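Local coordinates for protein BfpC (Escherichia coli, PDB 3VHJ) that is an essential membrane protein of type IV pilus biogenesis, seen here as its N-terminal cytoplasmic domain, which probably interacts with other parts of the pilus machinery, at residues A[4-9]-A[110-115]; A[18-23]-A[65-70]; A[74-79]-A[157-162]; A[86-91]-A[118-123]. The protein carries 1 engineered substitution. All coordinates share one frame; numbering follows the deposited sequence.

Contact 1 (A[4-9]-A[110-115]); sequences NNLGVA and DKSFHS
Leu6 lies against His114 while its backbone carbonyl takes up Ser112, so one residue of the 4-9 segment makes both an apolar and a polar link to the end of strand 107-113. Along the Leu6 side chain, CB sits 3.9 Å from His114 NE2 and 4.1 Å from Ser112 OG, at the boundary between the two kinds of contact. CG is crowded against the imidazole beside NE2, at a modelled 3.1 Å, unusually short and doubtful in its exact value. From there the branches part: CD1 stays near the rim, 4.0 Å from His114 CD2, whereas CD2 lies over the centre of the ring, 3.4 Å from its centroid, in a CH-pi contact only 13° off the ring normal. The Leu6 chi1 of -100° lies away from a staggered position, which may mean that the fit onto the ring costs some torsional strain. Asn5 ND2 reaches the imidazole edge, its amide plane 56° from the ring.

Ser112 OG donates to Leu6 O at 2.6 Å, approaching from above the carbonyl plane. Ser112 is buried, and its short hydroxyl can reach that oxygen without filling more room. Water 1 accepts from Asn5 N and, weakly, from His114 NE2. Leu95 also touches both Leu6 and His114. Asn4 OD1 accepts from Leu6 N at 2.9 Å and fixes the backbone that presents the leucine. This is an Asx turn running into a type I beta turn, Asn5 to Val8, packed against the end of an outermost sheet strand.

Contact 2 (A[18-23]-A[65-70]); sequences VNLLWG and IGHKRG
His67 points its imidazole edge at the backbone of Val18 and Asn19 while Leu20 lies over one of its faces. NE2 donates to Val18 O at 2.7 Å; the acceptor lies in the ring plane, although the N-H...O angle of 144° shows a bent bond. Leu20 brings CD2 across obliquely, 3.8 Å from the ring centroid, near CE1. CG1 of Ile65 packs on the opposite face, so aliphatic groups lie on both faces, each offset toward the rim, and limit the turning of the ring. Past the imidazole, Ile65 sends CD1 to the amide of Asn19, 3.4 Å from ND2, the two side chains crossing at about a right angle.

The Asn19 chi1 of -161° places the amide beside Ile65, with ND2 at its CD1, while OD1 accepts from Ser112 N. Its backbone is in the left-handed helical region, a conformation that asparagine tolerates better than most residues, and thus the chain can turn just before strand 21-23.

On its other nitrogen, ND1, His67 accepts from the backbone N of Asp62. One nitrogen donating and the other accepting is consistent with a neutral imidazole protonated on NE2, which would suit its buried, largely aliphatic surroundings.

Contact 3 (A[74-79]-A[157-162]); sequences LLSAID and KGKKLK
Ser76 and Ala77 meet Gly158 and Lys159 where the short, weakly bonded helix 74-77, which follows strand 72-73, is crossed by the extended segment leading to the C-terminal strand 162-163.

The direct polar link is a backbone-to-side-chain bond: Lys159 N donates to Ser76 OG at 2.8 Å, nearly straight at 171°. OG sits between the backbone N and the carbonyl carbon of its own residue (chi1 72°), a torsion that also lets the hydroxyl bond to Thr73 O one turn back. Serine suits the place because its hydroxyl can receive one hydrogen bond and give another within a buried site. With an alanine here, Lys159 N would probably be left without its side-chain acceptor, and the extended segment would be held less firmly against the helical turn.

Packing is closest at the glycine. Gly158 CA lies 3.9 Å from Ala77 CA and 3.4 Å from Ser76 OG, and a CB on Gly158 would run into that hydroxyl, so both the missing side chain and the small Ala77 methyl allow the backbones to meet. The Lys159 side chain bends away from the helix, and its NZ binds Val49 O in strand 46-52.

A solvent-mediated link completes the join: water 2 donates to Ser76 O at 2.7 Å and to Lys157 O at 2.8 Å.

Contact 4 (A[86-91]-A[118-123]); sequences CGLFPA and DAKKFF
Helix-on-sheet packing joins helix 116-127 to strand 85-90 through Leu88 and Phe123, the two elements running antiparallel with their short axes 177° apart in direction and 9.1 Å from each other. Leu88 and Phe123 carry most of the contact. CB of Leu88 stands over the centre of the Phe123 ring, 4.1 Å from the centroid, in a CH-pi contact; CD1 continues to Ala119 CB at 3.7 Å, and CD2 comes alongside Lys120 CA. Ala119, one turn before Phe123, is small enough to give the leucine branches room beside the helix backbone.

Phe123 holds CG anti to the backbone N (chi1 178°), which carries its ring down to the strand. CE1 there lies 3.9 Å from Cys86 SG, an oblique sulfur-aromatic contact. A serine in its place would probably open a gap between Leu88 and Cys86 and remove the ring that both rest on. Gly87 C also lies close to Phe123 CE1, and a CB on Gly87, pointing away from the helix, would collide with Phe89.

Trp96 and Phe113 also touch Ala119, so neighbouring strands share the helix's apolar face. Three antiparallel strands, then this helix, then strand 135-137 parallel to 85-90 are consistent with the first part of a ribonuclease H-like core, as in actin-like domains.

Contacts 1 and 4 both reach the mixed sheet of strands 107-113, 96-101, 85-90 and 135-137, centres about 11 Å apart, with Phe113 packed on Ala119 and Phe122 between them. Contact 2, about 10 Å from contact 1, joins it through backbone pairing of Gly7 with Val18 and Ile65. Contact 3, about 11 Å from contact 2, meets it at Gly70 N and Leu161 O. Contacts 3 and 4, about 20 Å apart, lie on opposite sides of the chain's centre. Along the chain contact 2 closes first; contact 4 falls within the span of contact 3, and the segments of contact 1 alternate with those of both. The ends of this domain are thus tied together; the protein continues beyond it.

Contact 1 (A[4-9]-A[110-115])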
# COMPACT_ATOMS: atom_id res chain seq x y z
N ASN A 4 -12.96 3.52 -12.48
CA ASN A 4 -13.53 3.70 -11.15
C ASN A 4 -12.52 4.46 -10.29
O ASN A 4 -11.46 4.86 -10.78
CB ASN A 4 -13.88 2.35 -10.50
CG ASN A 4 -12.66 1.45 -10.29
OD1 ASN A 4 -11.70 1.83 -9.62
ND2 ASN A 4 -12.72 0.25 -10.85
N ASN A 5 -12.83 4.68 -9.02
CA ASN A 5 -11.91 5.41 -8.16
C ASN A 5 -11.42 4.59 -6.98
O ASN A 5 -11.12 5.13 -5.91
CB ASN A 5 -12.54 6.73 -7.69
CG ASN A 5 -13.80 6.54 -6.87
OD1 ASN A 5 -14.50 7.50 -6.55
ND2 ASN A 5 -14.10 5.29 -6.52
N LEU A 6 -11.33 3.28 -7.18
CA LEU A 6 -10.88 2.36 -6.14
C LEU A 6 -9.46 2.64 -5.68
O LEU A 6 -9.08 2.28 -4.57
CB LEU A 6 -10.94 0.92 -6.66
CG LEU A 6 -12.11 0.02 -6.29
CD1 LEU A 6 -12.07 -1.24 -7.15
CD2 LEU A 6 -12.04 -0.34 -4.80
N GLY A 7 -8.68 3.28 -6.54
CA GLY A 7 -7.29 3.56 -6.20
C GLY A 7 -7.01 4.84 -5.43
O GLY A 7 -5.84 5.17 -5.21
N VAL A 8 -8.04 5.56 -5.02
CA VAL A 8 -7.81 6.80 -4.28
C VAL A 8 -8.52 6.80 -2.93
O VAL A 8 -9.74 6.76 -2.86
CB VAL A 8 -8.26 8.03 -5.09
CG1 VAL A 8 -7.99 9.31 -4.32
CG2 VAL A 8 -7.52 8.07 -6.42
N ALA A 9 -7.73 6.87 -1.86
CA ALA A 9 -8.31 6.88 -0.53
C ALA A 9 -8.26 8.27 0.09
O ALA A 9 -7.38 9.07 -0.24
CB ALA A 9 -7.57 5.89 0.37
N ASP A 110 -1.06 -3.87 -0.39
CA ASP A 110 -1.61 -2.53 -0.57
C ASP A 110 -2.85 -2.77 -1.42
O ASP A 110 -2.80 -2.72 -2.64
CB ASP A 110 -0.64 -1.61 -1.30
CG ASP A 110 -1.25 -0.26 -1.61
OD1 ASP A 110 -2.38 0.01 -1.13
OD2 ASP A 110 -0.62 0.55 -2.34
N LYS A 111 -3.97 -3.06 -0.75
CA LYS A 111 -5.22 -3.34 -1.46
C LYS A 111 -6.36 -2.48 -0.95
O LYS A 111 -6.42 -2.15 0.23
CB LYS A 111 -5.59 -4.82 -1.26
CG LYS A 111 -4.54 -5.78 -1.77
CD LYS A 111 -4.70 -6.07 -3.25
CE LYS A 111 -5.96 -6.89 -3.50
NZ LYS A 111 -6.06 -7.34 -4.92
N SER A 112 -7.26 -2.12 -1.86
CA SER A 112 -8.42 -1.32 -1.51
C SER A 112 -9.65 -2.10 -1.98
O SER A 112 -9.56 -2.88 -2.93
CB SER A 112 -8.37 0.05 -2.19
OG SER A 112 -8.43 -0.09 -3.59
N PHE A 113 -10.77 -1.91 -1.29
CA PHE A 113 -12.01 -2.60 -1.65
C PHE A 113 -13.19 -1.68 -1.37
O PHE A 113 -13.15 -0.90 -0.43
CB PHE A 113 -12.22 -3.86 -0.78
CG PHE A 113 -11.04 -4.77 -0.73
CD1 PHE A 113 -9.94 -4.47 0.07
CD2 PHE A 113 -11.02 -5.94 -1.49
CE1 PHE A 113 -8.84 -5.32 0.12
CE2 PHE A 113 -9.92 -6.79 -1.45
CZ PHE A 113 -8.84 -6.48 -0.64
N HIS A 114 -14.23 -1.76 -2.18
CA HIS A 114 -15.40 -0.93 -1.92
C HIS A 114 -16.29 -1.66 -0.92
O HIS A 114 -17.16 -1.06 -0.29
CB HIS A 114 -16.16 -0.62 -3.21
CG HIS A 114 -15.51 0.45 -4.04
ND1 HIS A 114 -15.03 1.62 -3.49
CD2 HIS A 114 -15.25 0.51 -5.36
CE1 HIS A 114 -14.49 2.36 -4.45
NE2 HIS A 114 -14.61 1.71 -5.59
N SER A 115 -16.03 -2.96 -0.76
CA SER A 115 -16.80 -3.80 0.16
C SER A 115 -16.00 -4.24 1.38
O SER A 115 -14.89 -4.75 1.26
CB SER A 115 -17.30 -5.04 -0.58
OG SER A 115 -17.66 -6.06 0.34
O HOH W 1 -15.63 3.71 -8.07

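Contact 2 (A[18-23]-A[65-70])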
# COMPACT_ATOMS: atom_id res chain seq x y z
N VAL A 18 -3.87 4.35 -3.48
CA VAL A 18 -3.80 3.05 -2.83
C VAL A 18 -4.03 1.96 -3.87
O VAL A 18 -4.39 2.25 -5.02
CB VAL A 18 -4.88 2.91 -1.70
CG1 VAL A 18 -4.60 3.92 -0.59
CG2 VAL A 18 -6.27 3.14 -2.27
N ASN A 19 -3.82 0.71 -3.48
CA ASN A 19 -3.99 -0.43 -4.39
C ASN A 19 -3.00 -0.38 -5.54
O ASN A 19 -3.34 -0.66 -6.69
CB ASN A 19 -5.41 -0.47 -4.95
CG ASN A 19 -5.77 -1.84 -5.50
OD1 ASN A 19 -6.02 -2.78 -4.75
ND2 ASN A 19 -5.77 -1.97 -6.82
N LEU A 20 -1.76 -0.00 -5.24
CA LEU A 20 -0.72 0.05 -6.25
C LEU A 20 -0.05 -1.32 -6.31
O LEU A 20 -0.19 -2.12 -5.40
CB LEU A 20 0.33 1.10 -5.88
CG LEU A 20 -0.15 2.55 -5.85
CD1 LEU A 20 0.69 3.34 -4.87
CD2 LEU A 20 -0.07 3.14 -7.24
N LEU A 21 0.66 -1.59 -7.40
CA LEU A 21 1.37 -2.85 -7.54
C LEU A 21 2.79 -2.57 -7.07
O LEU A 21 3.52 -1.84 -7.72
CB LEU A 21 1.41 -3.29 -9.01
CG LEU A 21 2.20 -4.57 -9.32
CD1 LEU A 21 1.59 -5.76 -8.58
CD2 LEU A 21 2.18 -4.82 -10.82
N TRP A 22 3.17 -3.16 -5.94
CA TRP A 22 4.49 -2.94 -5.38
C TRP A 22 5.46 -4.07 -5.69
O TRP A 22 5.08 -5.24 -5.73
CB TRP A 22 4.41 -2.77 -3.86
CG TRP A 22 3.70 -1.53 -3.43
CD1 TRP A 22 2.35 -1.37 -3.29
CD2 TRP A 22 4.29 -0.27 -3.11
NE1 TRP A 22 2.06 -0.08 -2.90
CE2 TRP A 22 3.24 0.61 -2.78
CE3 TRP A 22 5.61 0.20 -3.07
CZ2 TRP A 22 3.47 1.94 -2.41
CZ3 TRP A 22 5.84 1.51 -2.70
CH2 TRP A 22 4.77 2.37 -2.38
N GLY A 23 6.72 -3.71 -5.87
CA GLY A 23 7.73 -4.70 -6.16
C GLY A 23 9.12 -4.18 -5.87
O GLY A 23 9.33 -2.99 -5.63
N ILE A 65 -8.22 2.72 -12.23
CA ILE A 65 -8.87 2.83 -10.93
C ILE A 65 -8.64 4.21 -10.31
O ILE A 65 -8.72 4.38 -9.10
CB ILE A 65 -8.43 1.70 -9.95
CG1 ILE A 65 -6.94 1.82 -9.62
CG2 ILE A 65 -8.70 0.33 -10.58
CD1 ILE A 65 -6.49 0.80 -8.58
N GLY A 66 -8.33 5.19 -11.16
CA GLY A 66 -8.17 6.55 -10.69
C GLY A 66 -6.78 7.10 -10.43
O GLY A 66 -6.64 8.27 -10.07
N HIS A 67 -5.75 6.28 -10.59
CA HIS A 67 -4.39 6.75 -10.34
C HIS A 67 -3.98 7.81 -11.34
O HIS A 67 -4.29 7.71 -12.52
CB HIS A 67 -3.41 5.57 -10.37
CG HIS A 67 -3.58 4.64 -9.21
ND1 HIS A 67 -3.16 3.33 -9.24
CD2 HIS A 67 -4.09 4.85 -7.97
CE1 HIS A 67 -3.42 2.76 -8.07
NE2 HIS A 67 -3.98 3.66 -7.28
N LYS A 68 -3.28 8.84 -10.86
CA LYS A 68 -2.84 9.93 -11.72
C LYS A 68 -1.53 10.49 -11.19
O LYS A 68 -1.23 10.37 -10.00
CB LYS A 68 -3.89 11.05 -11.74
CG LYS A 68 -5.14 10.75 -12.56
CD LYS A 68 -6.23 11.80 -12.32
CE LYS A 68 -5.78 13.22 -12.67
NZ LYS A 68 -5.60 13.42 -14.14
N ARG A 69 -0.75 11.09 -12.08
CA ARG A 69 0.52 11.69 -11.70
C ARG A 69 0.27 12.69 -10.57
O ARG A 69 -0.76 13.36 -10.55
CB ARG A 69 1.14 12.42 -12.90
CG ARG A 69 2.50 13.03 -12.63
CD ARG A 69 2.98 13.94 -13.76
NE ARG A 69 4.20 14.65 -13.39
CZ ARG A 69 5.40 14.09 -13.28
NH1 ARG A 69 5.57 12.80 -13.51
NH2 ARG A 69 6.45 14.82 -12.91
N GLY A 70 1.20 12.77 -9.62
CA GLY A 70 1.05 13.71 -8.53
C GLY A 70 0.40 13.21 -7.25
O GLY A 70 0.47 13.88 -6.22

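Contact 3 (A[74-79]-A[157-162])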
# COMPACT_ATOMS: atom_id res chain seq x y z
N LEU A 74 -0.10 6.11 -0.40
CA LEU A 74 -0.30 5.92 1.02
C LEU A 74 0.84 5.17 1.70
O LEU A 74 1.39 5.64 2.69
CB LEU A 74 -1.62 5.17 1.28
CG LEU A 74 -1.87 4.84 2.75
CD1 LEU A 74 -1.97 6.14 3.55
CD2 LEU A 74 -3.13 4.01 2.90
N LEU A 75 1.20 4.02 1.16
CA LEU A 75 2.26 3.23 1.78
C LEU A 75 3.59 3.95 1.92
O LEU A 75 4.32 3.69 2.87
CB LEU A 75 2.44 1.90 1.03
CG LEU A 75 1.54 0.75 1.53
CD1 LEU A 75 2.00 0.32 2.93
CD2 LEU A 75 0.07 1.20 1.57
N SER A 76 3.90 4.86 1.00
CA SER A 76 5.16 5.59 1.10
C SER A 76 5.09 6.61 2.23
O SER A 76 6.11 6.97 2.82
CB SER A 76 5.47 6.33 -0.20
OG SER A 76 4.61 7.45 -0.39
N ALA A 77 3.88 7.05 2.54
CA ALA A 77 3.64 8.05 3.58
C ALA A 77 3.58 7.48 4.99
O ALA A 77 3.65 8.23 5.96
CB ALA A 77 2.36 8.83 3.28
N ILE A 78 3.44 6.16 5.11
CA ILE A 78 3.38 5.53 6.43
C ILE A 78 4.80 5.28 6.90
O ILE A 78 5.57 4.57 6.25
CB ILE A 78 2.60 4.20 6.39
CG1 ILE A 78 1.14 4.48 6.00
CG2 ILE A 78 2.65 3.52 7.77
CD1 ILE A 78 0.26 3.23 5.96
N ASP A 79 5.15 5.89 8.03
CA ASP A 79 6.49 5.76 8.57
C ASP A 79 6.85 4.31 8.86
O ASP A 79 5.99 3.50 9.23
CB ASP A 79 6.62 6.59 9.85
CG ASP A 79 8.06 6.85 10.25
OD1 ASP A 79 8.98 6.57 9.45
OD2 ASP A 79 8.28 7.35 11.38
N LYS A 157 6.54 12.48 4.87
CA LYS A 157 6.21 13.02 3.57
C LYS A 157 6.28 11.85 2.59
O LYS A 157 7.31 11.19 2.47
CB LYS A 157 7.19 14.11 3.15
CG LYS A 157 6.82 14.81 1.85
CD LYS A 157 7.80 15.93 1.53
CE LYS A 157 7.45 16.62 0.22
NZ LYS A 157 6.07 17.19 0.24
N GLY A 158 5.17 11.57 1.92
CA GLY A 158 5.15 10.47 0.97
C GLY A 158 5.76 10.83 -0.36
O GLY A 158 6.20 11.96 -0.57
N LYS A 159 5.79 9.86 -1.27
CA LYS A 159 6.34 10.06 -2.60
C LYS A 159 5.16 10.06 -3.57
O LYS A 159 4.25 9.25 -3.44
CB LYS A 159 7.31 8.93 -2.95
CG LYS A 159 8.48 8.76 -1.99
CD LYS A 159 9.44 9.95 -2.04
CE LYS A 159 10.10 10.08 -3.42
NZ LYS A 159 10.91 8.87 -3.77
N LYS A 160 5.19 10.98 -4.52
CA LYS A 160 4.11 11.09 -5.49
C LYS A 160 4.32 10.23 -6.73
O LYS A 160 5.45 9.92 -7.12
CB LYS A 160 3.95 12.55 -5.93
CG LYS A 160 3.56 13.51 -4.82
CD LYS A 160 3.49 14.93 -5.36
CE LYS A 160 2.97 15.91 -4.32
NZ LYS A 160 3.86 15.95 -3.13
N LEU A 161 3.21 9.85 -7.36
CA LEU A 161 3.28 9.06 -8.58
C LEU A 161 3.86 9.96 -9.68
O LEU A 161 3.49 11.13 -9.79
CB LEU A 161 1.88 8.59 -9.00
CG LEU A 161 1.24 7.51 -8.13
CD1 LEU A 161 -0.14 7.14 -8.67
CD2 LEU A 161 2.13 6.29 -8.11
N LYS A 162 4.78 9.41 -10.46
CA LYS A 162 5.39 10.14 -11.56
C LYS A 162 4.90 9.46 -12.82
O LYS A 162 4.43 8.32 -12.77
CB LYS A 162 6.92 10.07 -11.46
CG LYS A 162 7.48 10.68 -10.17
CD LYS A 162 8.97 10.44 -9.99
CE LYS A 162 9.82 11.34 -10.89
NZ LYS A 162 9.63 11.05 -12.33
O HOH W 2 7.72 8.62 1.36

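Contact 4 (A[86-91]-A[118-123])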
# COMPACT_ATOMS: atom_id res chain seq x y z
N CYS A 86 0.58 -4.89 9.67
CA CYS A 86 -0.45 -5.12 8.67
C CYS A 86 -1.74 -4.66 9.31
O CYS A 86 -1.80 -4.44 10.52
CB CYS A 86 -0.54 -6.60 8.30
SG CYS A 86 -1.60 -7.59 9.37
N GLY A 87 -2.78 -4.49 8.51
CA GLY A 87 -4.04 -4.07 9.08
C GLY A 87 -5.16 -3.87 8.08
O GLY A 87 -4.92 -3.72 6.88
N LEU A 88 -6.38 -3.91 8.61
CA LEU A 88 -7.60 -3.70 7.84
C LEU A 88 -8.07 -2.34 8.35
O LEU A 88 -8.28 -2.16 9.55
CB LEU A 88 -8.63 -4.78 8.19
CG LEU A 88 -10.06 -4.62 7.68
CD1 LEU A 88 -10.08 -4.65 6.16
CD2 LEU A 88 -10.91 -5.75 8.25
N PHE A 89 -8.22 -1.38 7.44
CA PHE A 89 -8.60 -0.03 7.83
C PHE A 89 -9.66 0.59 6.93
O PHE A 89 -9.61 0.46 5.72
CB PHE A 89 -7.40 0.92 7.75
CG PHE A 89 -6.23 0.54 8.61
CD1 PHE A 89 -6.17 0.95 9.94
CD2 PHE A 89 -5.16 -0.16 8.07
CE1 PHE A 89 -5.04 0.69 10.71
CE2 PHE A 89 -4.03 -0.43 8.83
CZ PHE A 89 -3.97 -0.00 10.15
N PRO A 90 -10.63 1.30 7.53
CA PRO A 90 -11.67 1.95 6.74
C PRO A 90 -11.12 3.33 6.39
O PRO A 90 -10.57 4.01 7.26
CB PRO A 90 -12.84 2.09 7.72
CG PRO A 90 -12.41 1.33 8.97
CD PRO A 90 -10.93 1.39 8.97
N ALA A 91 -11.22 3.75 5.13
CA ALA A 91 -10.75 5.08 4.75
C ALA A 91 -11.97 5.98 4.98
O ALA A 91 -13.03 5.49 5.37
CB ALA A 91 -10.35 5.12 3.28
N ASP A 118 -15.40 -8.11 1.45
CA ASP A 118 -14.30 -8.53 0.57
C ASP A 118 -12.95 -8.20 1.21
O ASP A 118 -12.00 -8.97 1.10
CB ASP A 118 -14.41 -7.82 -0.78
CG ASP A 118 -15.66 -8.23 -1.55
OD1 ASP A 118 -15.93 -7.62 -2.60
OD2 ASP A 118 -16.35 -9.16 -1.09
N ALA A 119 -12.88 -7.04 1.86
CA ALA A 119 -11.66 -6.59 2.52
C ALA A 119 -11.34 -7.49 3.71
O ALA A 119 -10.20 -7.90 3.91
CB ALA A 119 -11.82 -5.15 2.99
N LYS A 120 -12.37 -7.80 4.50
CA LYS A 120 -12.20 -8.67 5.66
C LYS A 120 -11.74 -10.05 5.19
O LYS A 120 -10.81 -10.64 5.76
CB LYS A 120 -13.53 -8.79 6.43
CG LYS A 120 -13.41 -9.45 7.80
CD LYS A 120 -14.74 -9.46 8.54
CE LYS A 120 -14.61 -10.17 9.89
NZ LYS A 120 -15.87 -10.14 10.69
N LYS A 121 -12.37 -10.56 4.13
CA LYS A 121 -12.01 -11.87 3.60
C LYS A 121 -10.57 -11.92 3.08
O LYS A 121 -9.87 -12.91 3.29
CB LYS A 121 -12.98 -12.26 2.47
CG LYS A 121 -12.70 -13.62 1.83
CD LYS A 121 -13.75 -13.98 0.79
CE LYS A 121 -13.43 -15.29 0.10
NZ LYS A 121 -13.23 -16.41 1.08
N PHE A 122 -10.13 -10.86 2.42
CA PHE A 122 -8.76 -10.82 1.89
C PHE A 122 -7.78 -10.79 3.06
O PHE A 122 -6.77 -11.49 3.06
CB PHE A 122 -8.56 -9.57 1.03
CG PHE A 122 -7.21 -9.52 0.37
CD1 PHE A 122 -6.96 -10.24 -0.79
CD2 PHE A 122 -6.18 -8.78 0.94
CE1 PHE A 122 -5.70 -10.22 -1.39
CE2 PHE A 122 -4.91 -8.75 0.35
CZ PHE A 122 -4.67 -9.48 -0.81
N PHE A 123 -8.11 -9.97 4.05
CA PHE A 123 -7.30 -9.81 5.25
C PHE A 123 -7.05 -11.15 5.94
O PHE A 123 -5.91 -11.52 6.23
CB PHE A 123 -8.03 -8.85 6.20
CG PHE A 123 -7.32 -8.62 7.50
CD1 PHE A 123 -6.08 -7.99 7.54
CD2 PHE A 123 -7.93 -8.98 8.70
CE1 PHE A 123 -5.46 -7.71 8.75
CE2 PHE A 123 -7.32 -8.71 9.92
CZ PHE A 123 -6.08 -8.07 9.95